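Local coordinates for phosphate-binding protein (Unidentified prokaryotic organism, PDB 3W9V) that binds inorganic phosphate as a DING-type member of the PstS family of phosphate-transport binding proteins, at residues Val137-Glu142 against Thr170-Tyr175; Asn155-Thr160 against Val286-Ser291; Ser253-Val258 against Pro294-Thr299. The protein carries 1 engineered substitution. All coordinates share one frame; numbering follows the deposited sequence.

Contact 1: Val137-Glu142 against Thr170-Tyr175. With PO4 (phosphate ion), chain C.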
loop_
_atom_site.group_PDB
_atom_site.type_symbol
_atom_site.label_atom_id
_atom_site.label_comp_id
_atom_site.label_asym_id
_atom_site.label_seq_id
_atom_site.Cartn_x
_atom_site.Cartn_y
_atom_site.Cartn_z
ATOM N N VAL A 137 -11.598 14.573 -10.196
ATOM C CA VAL A 137 -10.950 13.444 -9.541
ATOM C C VAL A 137 -10.220 12.562 -10.549
ATOM O O VAL A 137 -10.771 12.210 -11.596
ATOM C CB VAL A 137 -11.983 12.608 -8.745
ATOM C CG1 VAL A 137 -11.386 11.286 -8.296
ATOM C CG2 VAL A 137 -12.495 13.403 -7.549
ATOM N N VAL A 138 -8.971 12.225 -10.235
ATOM C CA VAL A 138 -8.216 11.235 -10.987
ATOM C C VAL A 138 -8.117 9.992 -10.115
ATOM O O VAL A 138 -7.862 10.092 -8.914
ATOM C CB VAL A 138 -6.802 11.740 -11.338
ATOM C CG1 VAL A 138 -6.098 10.752 -12.257
ATOM C CG2 VAL A 138 -6.874 13.117 -11.985
ATOM N N TYR A 139 -8.336 8.824 -10.704
ATOM C CA TYR A 139 -8.309 7.585 -9.940
ATOM C C TYR A 139 -7.606 6.485 -10.737
ATOM O O TYR A 139 -7.356 6.629 -11.943
ATOM C CB TYR A 139 -9.735 7.156 -9.537
ATOM C CG TYR A 139 -10.625 6.852 -10.721
ATOM C CD1 TYR A 139 -10.746 5.556 -11.199
ATOM C CD2 TYR A 139 -11.328 7.863 -11.375
ATOM C CE1 TYR A 139 -11.541 5.266 -12.291
ATOM C CE2 TYR A 139 -12.126 7.580 -12.480
ATOM C CZ TYR A 139 -12.223 6.274 -12.931
ATOM O OH TYR A 139 -13.005 5.948 -14.025
ATOM N N ARG A 140 -7.282 5.388 -10.064
ATOM C CA ARG A 140 -6.615 4.269 -10.724
ATOM C C ARG A 140 -7.616 3.412 -11.490
ATOM O O ARG A 140 -8.604 2.942 -10.925
ATOM C CB ARG A 140 -5.864 3.418 -9.703
ATOM C CG ARG A 140 -4.648 4.123 -9.131
ATOM C CD ARG A 140 -3.456 4.098 -10.093
ATOM N NE ARG A 140 -2.942 2.741 -10.224
ATOM C CZ ARG A 140 -2.159 2.141 -9.331
ATOM N NH1 ARG A 140 -1.723 2.779 -8.249
ATOM N NH2 ARG A 140 -1.805 0.885 -9.541
ATOM N N ALA A 141 -7.342 3.212 -12.776
ATOM C CA ALA A 141 -8.209 2.432 -13.643
ATOM C C ALA A 141 -8.233 0.968 -13.243
ATOM O O ALA A 141 -9.264 0.310 -13.346
ATOM C CB ALA A 141 -7.737 2.559 -15.086
ATOM N N GLU A 142 -7.077 0.465 -12.823
ATOM C CA GLU A 142 -6.863 -0.964 -12.647
ATOM C C GLU A 142 -6.894 -1.390 -11.178
ATOM O O GLU A 142 -6.993 -0.549 -10.276
ATOM C CB GLU A 142 -5.545 -1.387 -13.321
ATOM C CG GLU A 142 -4.248 -1.178 -12.512
ATOM C CD GLU A 142 -3.746 0.270 -12.407
ATOM O OE1 GLU A 142 -4.543 1.227 -12.455
ATOM O OE2 GLU A 142 -2.527 0.453 -12.228
ATOM N N THR A 170 -10.702 -1.622 -7.056
ATOM C CA THR A 170 -11.145 -0.900 -8.244
ATOM C C THR A 170 -11.991 0.298 -7.828
ATOM O O THR A 170 -13.151 0.150 -7.440
ATOM C CB THR A 170 -11.921 -1.824 -9.187
ATOM O OG1 THR A 170 -12.917 -2.543 -8.449
ATOM C CG2 THR A 170 -10.977 -2.819 -9.766
ATOM N N PHE A 171 -11.410 1.488 -7.902
ATOM C CA PHE A 171 -12.069 2.682 -7.381
ATOM C C PHE A 171 -13.449 2.907 -7.985
ATOM O O PHE A 171 -14.382 3.325 -7.290
ATOM C CB PHE A 171 -11.211 3.942 -7.553
ATOM C CG PHE A 171 -11.814 5.140 -6.879
ATOM C CD1 PHE A 171 -11.714 5.294 -5.503
ATOM C CD2 PHE A 171 -12.535 6.077 -7.604
ATOM C CE1 PHE A 171 -12.306 6.376 -4.862
ATOM C CE2 PHE A 171 -13.124 7.163 -6.971
ATOM C CZ PHE A 171 -13.008 7.314 -5.599
ATOM N N ALA A 172 -13.584 2.608 -9.274
ATOM C CA ALA A 172 -14.857 2.794 -9.969
ATOM C C ALA A 172 -15.993 1.952 -9.384
ATOM O O ALA A 172 -17.160 2.223 -9.658
ATOM C CB ALA A 172 -14.702 2.498 -11.443
ATOM N N ASN A 173 -15.656 0.925 -8.611
ATOM C CA ASN A 173 -16.636 0.061 -7.958
ATOM C C ASN A 173 -16.875 0.400 -6.493
ATOM O O ASN A 173 -17.651 -0.287 -5.835
ATOM C CB ASN A 173 -16.188 -1.404 -8.015
ATOM C CG ASN A 173 -16.158 -1.967 -9.418
ATOM O OD1 ASN A 173 -16.900 -1.543 -10.303
ATOM N ND2 ASN A 173 -15.303 -2.962 -9.620
ATOM N N SER A 174 -16.213 1.422 -5.962
ATOM C CA SER A 174 -16.298 1.681 -4.530
ATOM C C SER A 174 -17.603 2.326 -4.065
ATOM O O SER A 174 -18.304 1.769 -3.218
ATOM C CB SER A 174 -15.107 2.512 -4.049
ATOM O OG SER A 174 -15.181 2.696 -2.640
ATOM N N TYR A 175 -17.908 3.513 -4.566
ATOM C CA TYR A 175 -19.077 4.244 -4.073
ATOM C C TYR A 175 -20.359 3.555 -4.513
ATOM O O TYR A 175 -20.503 3.178 -5.683
ATOM C CB TYR A 175 -19.055 5.666 -4.600
ATOM C CG TYR A 175 -19.978 6.643 -3.907
ATOM C CD1 TYR A 175 -19.906 6.858 -2.531
ATOM C CD2 TYR A 175 -20.876 7.410 -4.641
ATOM C CE1 TYR A 175 -20.732 7.787 -1.902
ATOM C CE2 TYR A 175 -21.707 8.336 -4.023
ATOM C CZ TYR A 175 -21.625 8.522 -2.656
ATOM O OH TYR A 175 -22.433 9.447 -2.035
HETATM P P PO4 C . -0.575 -0.303 -6.452
HETATM O O1 PO4 C . 0.109 -0.083 -7.791
HETATM O O2 PO4 C . -1.584 0.802 -6.167
HETATM O O3 PO4 C . -1.258 -1.665 -6.407
HETATM O O4 PO4 C . 0.521 -0.253 -5.395
HETATM O O HOH W 1 -8.559 1.390 -8.664
HETATM O O HOH W 2 -11.331 2.032 -11.005
#

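Contact 2: Asn155-Thr160 against Val286-Ser291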
loop_
_atom_site.group_PDB
_atom_site.type_symbol
_atom_site.label_atom_id
_atom_site.label_comp_id
_atom_site.label_asym_id
_atom_site.label_seq_id
_atom_site.Cartn_x
_atom_site.Cartn_y
_atom_site.Cartn_z
ATOM N N ASN A 155 -14.380 3.829 3.566
ATOM C CA ASN A 155 -15.396 2.938 4.116
ATOM C C ASN A 155 -15.574 3.141 5.621
ATOM O O ASN A 155 -16.695 3.101 6.134
ATOM C CB ASN A 155 -15.012 1.491 3.804
ATOM C CG ASN A 155 -15.895 0.486 4.504
ATOM O OD1 ASN A 155 -15.536 -0.039 5.559
ATOM N ND2 ASN A 155 -17.050 0.201 3.917
ATOM N N ALA A 156 -14.471 3.376 6.320
ATOM C CA ALA A 156 -14.507 3.545 7.766
ATOM C C ALA A 156 -15.009 4.922 8.203
ATOM O O ALA A 156 -15.692 5.040 9.227
ATOM C CB ALA A 156 -13.122 3.270 8.366
ATOM N N LYS A 157 -14.695 5.958 7.427
ATOM C CA LYS A 157 -14.837 7.338 7.893
ATOM C C LYS A 157 -15.849 8.196 7.132
ATOM O O LYS A 157 -16.292 9.225 7.651
ATOM C CB LYS A 157 -13.470 8.027 7.883
ATOM C CG LYS A 157 -12.465 7.402 8.835
ATOM C CD LYS A 157 -12.971 7.470 10.264
ATOM C CE LYS A 157 -11.895 7.074 11.255
ATOM N NZ LYS A 157 -12.354 7.269 12.658
ATOM N N CYS A 158 -16.220 7.794 5.922
ATOM C CA CYS A 158 -17.183 8.574 5.148
ATOM C C CYS A 158 -18.586 8.050 5.421
ATOM O O CYS A 158 -19.167 7.337 4.606
ATOM C CB CYS A 158 -16.858 8.511 3.656
ATOM S SG CYS A 158 -15.227 9.159 3.243
ATOM N N THR A 159 -19.127 8.416 6.577
ATOM C CA THR A 159 -20.338 7.785 7.081
ATOM C C THR A 159 -21.591 8.651 6.957
ATOM O O THR A 159 -22.663 8.257 7.418
ATOM C CB THR A 159 -20.155 7.376 8.547
ATOM O OG1 THR A 159 -20.056 8.550 9.365
ATOM C CG2 THR A 159 -18.891 6.538 8.713
ATOM N N THR A 160 -21.470 9.814 6.324
ATOM C CA THR A 160 -22.619 10.704 6.142
ATOM C C THR A 160 -22.717 11.247 4.718
ATOM O O THR A 160 -23.231 12.344 4.497
ATOM C CB THR A 160 -22.634 11.878 7.151
ATOM O OG1 THR A 160 -21.413 12.620 7.049
ATOM C CG2 THR A 160 -22.802 11.368 8.573
ATOM N N VAL A 286 -7.513 -2.625 13.491
ATOM C CA VAL A 286 -6.911 -1.514 14.224
ATOM C C VAL A 286 -7.623 -0.206 13.880
ATOM O O VAL A 286 -7.792 0.123 12.706
ATOM C CB VAL A 286 -5.416 -1.367 13.881
ATOM C CG1 VAL A 286 -4.773 -0.280 14.732
ATOM C CG2 VAL A 286 -4.699 -2.694 14.072
ATOM N N ALA A 287 -8.041 0.550 14.887
ATOM C CA ALA A 287 -8.748 1.797 14.616
ATOM C C ALA A 287 -7.853 2.804 13.902
ATOM O O ALA A 287 -6.690 2.970 14.269
ATOM C CB ALA A 287 -9.290 2.399 15.904
ATOM N N TYR A 288 -8.391 3.470 12.880
ATOM C CA TYR A 288 -7.692 4.607 12.291
ATOM C C TYR A 288 -7.389 5.602 13.408
ATOM O O TYR A 288 -8.213 5.815 14.299
ATOM C CB TYR A 288 -8.508 5.261 11.166
ATOM C CG TYR A 288 -8.437 4.502 9.857
ATOM C CD1 TYR A 288 -7.293 4.539 9.067
ATOM C CD2 TYR A 288 -9.513 3.739 9.415
ATOM C CE1 TYR A 288 -7.225 3.834 7.871
ATOM C CE2 TYR A 288 -9.456 3.034 8.224
ATOM C CZ TYR A 288 -8.313 3.080 7.458
ATOM O OH TYR A 288 -8.272 2.357 6.288
ATOM N N PRO A 289 -6.192 6.195 13.386
ATOM C CA PRO A 289 -5.745 7.040 14.499
ATOM C C PRO A 289 -6.472 8.377 14.578
ATOM O O PRO A 289 -6.800 8.973 13.557
ATOM C CB PRO A 289 -4.271 7.278 14.174
ATOM C CG PRO A 289 -4.198 7.165 12.686
ATOM C CD PRO A 289 -5.162 6.067 12.342
ATOM N N ASP A 290 -6.701 8.851 15.799
ATOM C CA ASP A 290 -7.365 10.135 15.996
ATOM C C ASP A 290 -6.360 11.285 16.085
ATOM O O ASP A 290 -6.743 12.448 16.214
ATOM C CB ASP A 290 -8.290 10.101 17.220
ATOM C CG ASP A 290 -7.539 9.930 18.530
ATOM O OD1 ASP A 290 -6.335 9.602 18.506
ATOM O OD2 ASP A 290 -8.168 10.120 19.595
ATOM N N SER A 291 -5.076 10.946 16.014
ATOM C CA SER A 291 -4.020 11.947 15.968
ATOM C C SER A 291 -3.116 11.671 14.774
ATOM O O SER A 291 -3.163 10.586 14.188
ATOM C CB SER A 291 -3.205 11.948 17.263
ATOM O OG SER A 291 -2.514 10.723 17.434
HETATM O O HOH W 3 -11.004 5.318 13.873
#

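Contact 3: Ser253-Val258 against Pro294-Thr299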
loop_
_atom_site.group_PDB
_atom_site.type_symbol
_atom_site.label_atom_id
_atom_site.label_comp_id
_atom_site.label_asym_id
_atom_site.label_seq_id
_atom_site.Cartn_x
_atom_site.Cartn_y
_atom_site.Cartn_z
ATOM N N SER A 253 3.933 7.629 11.805
ATOM C CA SER A 253 4.811 6.672 12.478
ATOM C C SER A 253 4.350 6.275 13.887
ATOM O O SER A 253 4.470 5.111 14.279
ATOM C CB SER A 253 6.250 7.194 12.514
ATOM O OG SER A 253 6.306 8.489 13.082
ATOM N N ALA A 254 3.830 7.233 14.647
ATOM C CA ALA A 254 3.360 6.948 16.002
ATOM C C ALA A 254 2.223 5.927 15.988
ATOM O O ALA A 254 2.220 4.960 16.758
ATOM C CB ALA A 254 2.931 8.227 16.713
ATOM N N ALA A 255 1.271 6.128 15.086
ATOM C CA ALA A 255 0.156 5.207 14.957
ATOM C C ALA A 255 0.624 3.802 14.561
ATOM O O ALA A 255 0.135 2.800 15.082
ATOM C CB ALA A 255 -0.854 5.744 13.957
ATOM N N ILE A 256 1.587 3.727 13.650
ATOM C CA ILE A 256 2.094 2.433 13.208
ATOM C C ILE A 256 2.780 1.671 14.353
ATOM O O ILE A 256 2.655 0.453 14.472
ATOM C CB ILE A 256 3.061 2.601 12.019
ATOM C CG1 ILE A 256 2.308 3.161 10.802
ATOM C CG2 ILE A 256 3.772 1.286 11.702
ATOM C CD1 ILE A 256 1.186 2.271 10.288
ATOM N N SER A 257 3.478 2.397 15.217
ATOM C CA SER A 257 4.311 1.753 16.233
ATOM C C SER A 257 3.512 0.891 17.213
ATOM O O SER A 257 4.044 -0.067 17.782
ATOM C CB SER A 257 5.144 2.790 16.987
ATOM O OG SER A 257 4.342 3.546 17.873
ATOM N N VAL A 258 2.237 1.220 17.391
ATOM C CA VAL A 258 1.380 0.500 18.337
ATOM C C VAL A 258 0.376 -0.463 17.686
ATOM O O VAL A 258 -0.554 -0.937 18.342
ATOM C CB VAL A 258 0.628 1.471 19.274
ATOM C CG1 VAL A 258 1.612 2.321 20.067
ATOM C CG2 VAL A 258 -0.326 2.347 18.483
ATOM N N PRO A 294 -4.299 10.925 9.130
ATOM C CA PRO A 294 -5.310 9.880 9.324
ATOM C C PRO A 294 -5.299 8.696 8.352
ATOM O O PRO A 294 -5.776 7.627 8.738
ATOM C CB PRO A 294 -6.627 10.653 9.194
ATOM C CG PRO A 294 -6.311 11.810 8.354
ATOM C CD PRO A 294 -4.898 12.192 8.679
ATOM N N ILE A 295 -4.791 8.865 7.132
ATOM C CA ILE A 295 -4.913 7.813 6.126
ATOM C C ILE A 295 -3.608 7.048 6.001
ATOM O O ILE A 295 -2.606 7.580 5.516
ATOM C CB ILE A 295 -5.314 8.357 4.742
ATOM C CG1 ILE A 295 -6.328 9.498 4.867
ATOM C CG2 ILE A 295 -5.857 7.221 3.881
ATOM C CD1 ILE A 295 -6.740 10.085 3.532
ATOM N N LEU A 296 -3.620 5.806 6.463
ATOM C CA LEU A 296 -2.405 5.003 6.515
ATOM C C LEU A 296 -2.713 3.522 6.308
ATOM O O LEU A 296 -3.877 3.113 6.307
ATOM C CB LEU A 296 -1.671 5.235 7.840
ATOM C CG LEU A 296 -2.152 4.506 9.100
ATOM C CD1 LEU A 296 -1.335 4.982 10.296
ATOM C CD2 LEU A 296 -3.637 4.701 9.370
ATOM N N GLY A 297 -1.658 2.735 6.108
ATOM C CA GLY A 297 -1.782 1.298 5.975
ATOM C C GLY A 297 -0.444 0.651 5.686
ATOM O O GLY A 297 0.605 1.290 5.797
ATOM N N PHE A 298 -0.485 -0.627 5.327
ATOM C CA PHE A 298 0.723 -1.380 5.023
ATOM C C PHE A 298 0.784 -1.789 3.562
ATOM O O PHE A 298 -0.243 -2.039 2.926
ATOM C CB PHE A 298 0.812 -2.625 5.904
ATOM C CG PHE A 298 1.022 -2.316 7.355
ATOM C CD1 PHE A 298 2.300 -2.157 7.861
ATOM C CD2 PHE A 298 -0.054 -2.155 8.207
ATOM C CE1 PHE A 298 2.503 -1.859 9.193
ATOM C CE2 PHE A 298 0.143 -1.858 9.547
ATOM C CZ PHE A 298 1.423 -1.712 10.040
ATOM N N THR A 299 2.001 -1.842 3.037
ATOM C CA THR A 299 2.256 -2.520 1.778
ATOM C C THR A 299 3.094 -3.752 2.091
ATOM O O THR A 299 3.903 -3.723 3.029
ATOM C CB THR A 299 2.904 -1.601 0.724
ATOM O OG1 THR A 299 3.046 -2.317 -0.507
ATOM C CG2 THR A 299 4.256 -1.112 1.172
#

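Contact 1: Val137-Glu142 against Thr170-Tyr175
Tyr139, near the end of strand 136-140, meets Phe171 of the short 3-10 turn 171-173 through the base of its side chain: Tyr139 CB lies 3.6 Å from Phe171 CD2. The two side chains cross at about a right angle although the ring planes are inclined by only 36°. Further out, Tyr139 CE1 rests 4.3 Å from Ala172 CB, a methyl small enough to fit beside a tyrosine at the surface. In Arg140 the backbone O and the guanidinium serve different partners. Two waters lie between Arg140 O and the turn: one donates to Arg140 O and accepts from Ala172 N, the other lies 2.7 Å from Arg140 O and accepts from Phe171 N. The side chain, bent at chi2 and chi3, leads away to phosphate, with a nearly straight hydrogen bond from Arg140 NH2 to O1 (2.8 Å, 165°) and a more bent one from NH1 to O2 (2.9 Å, 131°). Glu142 OE2 forms a salt bridge with Arg140 NH2 (2.8 Å), and Arg140 NE bonds Glu142 OE1 (3.1 Å); this side-on pair, meeting both oxygens from above the carboxylate plane, restrains the guanidinium's rotation. With Thr8, Ser32, Ser144, Gly145 and Thr146 also bonded to the ion, this is the hydrogen-bonding phosphate site characteristic of PstS proteins.

Contact 2: Asn155-Thr160 against Val286-Ser291
Lys157 NZ donates a hydrogen bond to a water 2.7 Å away, which in turn donates to Tyr288 O at 2.9 Å, so the end of helix 145-157 is joined to the loop after strand 286-287 by a water bridge. A lysine suits this place because its long chain can be apolar along its length and polar at its end. Lys157 CE packs 3.8 Å from Tyr288 CB as the two side chains run past each other in opposite directions. The Lys157 chain starts beside its own backbone N and bends at chi2 (-60°), beyond which it is extended and carries NZ to the water.

One residue earlier, the methyl of Ala156 points to the ring of Tyr288 and approaches it obliquely, with Ala156 CB 3.7 Å from Tyr288 CE2 and 3.8 Å from Tyr288 CD2. The short side chain lets the aromatic ring come close to the helix backbone. Cys158 then leaves helical geometry as the centre of an inverse gamma turn, and its disulfide to Cys113 links the helix end to helix 109-117. A tyrosine suits position 288 because its broad ring can touch several elements at once: Phe153, one turn back on helix 145-157, meets it edge-to-face, Phe277 of the adjoining parallel strand 277-278 lies against it, and Leu296 of strand 296-304 touches it too.

Contact 3: Ser253-Val258 against Pro294-Thr299
The ring of Phe298 is the flat group of this contact, and Ile256 meets it obliquely at its far corner: Phe298 CZ is 4.0 Å from Ile256 CD1 and 4.2 Å from Ile256 CG2. The two side chains come from opposite directions, the isoleucine from helix 253-257 and the phenylalanine from strand 296-304. Pro87, Phe277 and Pro275 also touch the ring, so it is packed among apolar groups.

Ile256 is branched at CB, and both branches are used. CG1 stands beside the backbone N, and the bend at chi2 (-61°) then turns CD1 to the side chains of the strand, while CG2 contributes to the contact with Phe298. The same CD1 methyl reaches Leu296, where Ile256 CD1 and Leu296 CD1 are 3.7 Å apart.

The short helix lies over one face of the mixed sheet, its axis 9.6 Å from that of the strand and crossing it at -63°. Strand 296-304 runs antiparallel to both neighbours, 57-60 and 83-92, and the 2-1-3-5-4 strand order, with this late strand inserted before the last, is that of a type II periplasmic binding protein domain.

Leu296 points towards the helix and is extended at chi2 (-176°), which makes CD1 the methyl farther from its CA. That methyl serves both helix residues, with Leu296 CD1 also lying 3.8 Å from Ala255 CB, where a small alanine lets the leucine approach the helix closely. Gly297 separates the two apolar residues of the strand; its CA and Ile256 CA are the nearest pair of CA atoms, 8.3 Å apart. Beneath them, Ile256 and Phe298 both rest on Ala90 of the adjacent strand 83-92, another small residue that leaves room for the two large side chains to meet.

In the fold
Contact 1 lies at the phosphate-binding end of the three-stranded parallel sheet, while contacts 2 and 3 sit beside the five-stranded mixed sheet. Contact 1 closes before contact 3 opens along the chain, whereas contact 2 crosses both, pairing a residue range between those of contact 1 with one between those of contact 3. Strand 136-140 is followed by helix 145-157, whose end carries contact 2; the centres of contacts 1 and 2 are about 20 Å apart and the two do not touch. The centres of contacts 2 and 3 are about 13 Å apart, and these do touch, Pro289 packing on Ala255 and Leu296. The helix after the arginine-bearing strand thus ends against residues that pack on strand 296-304, while contact 1 stays apart.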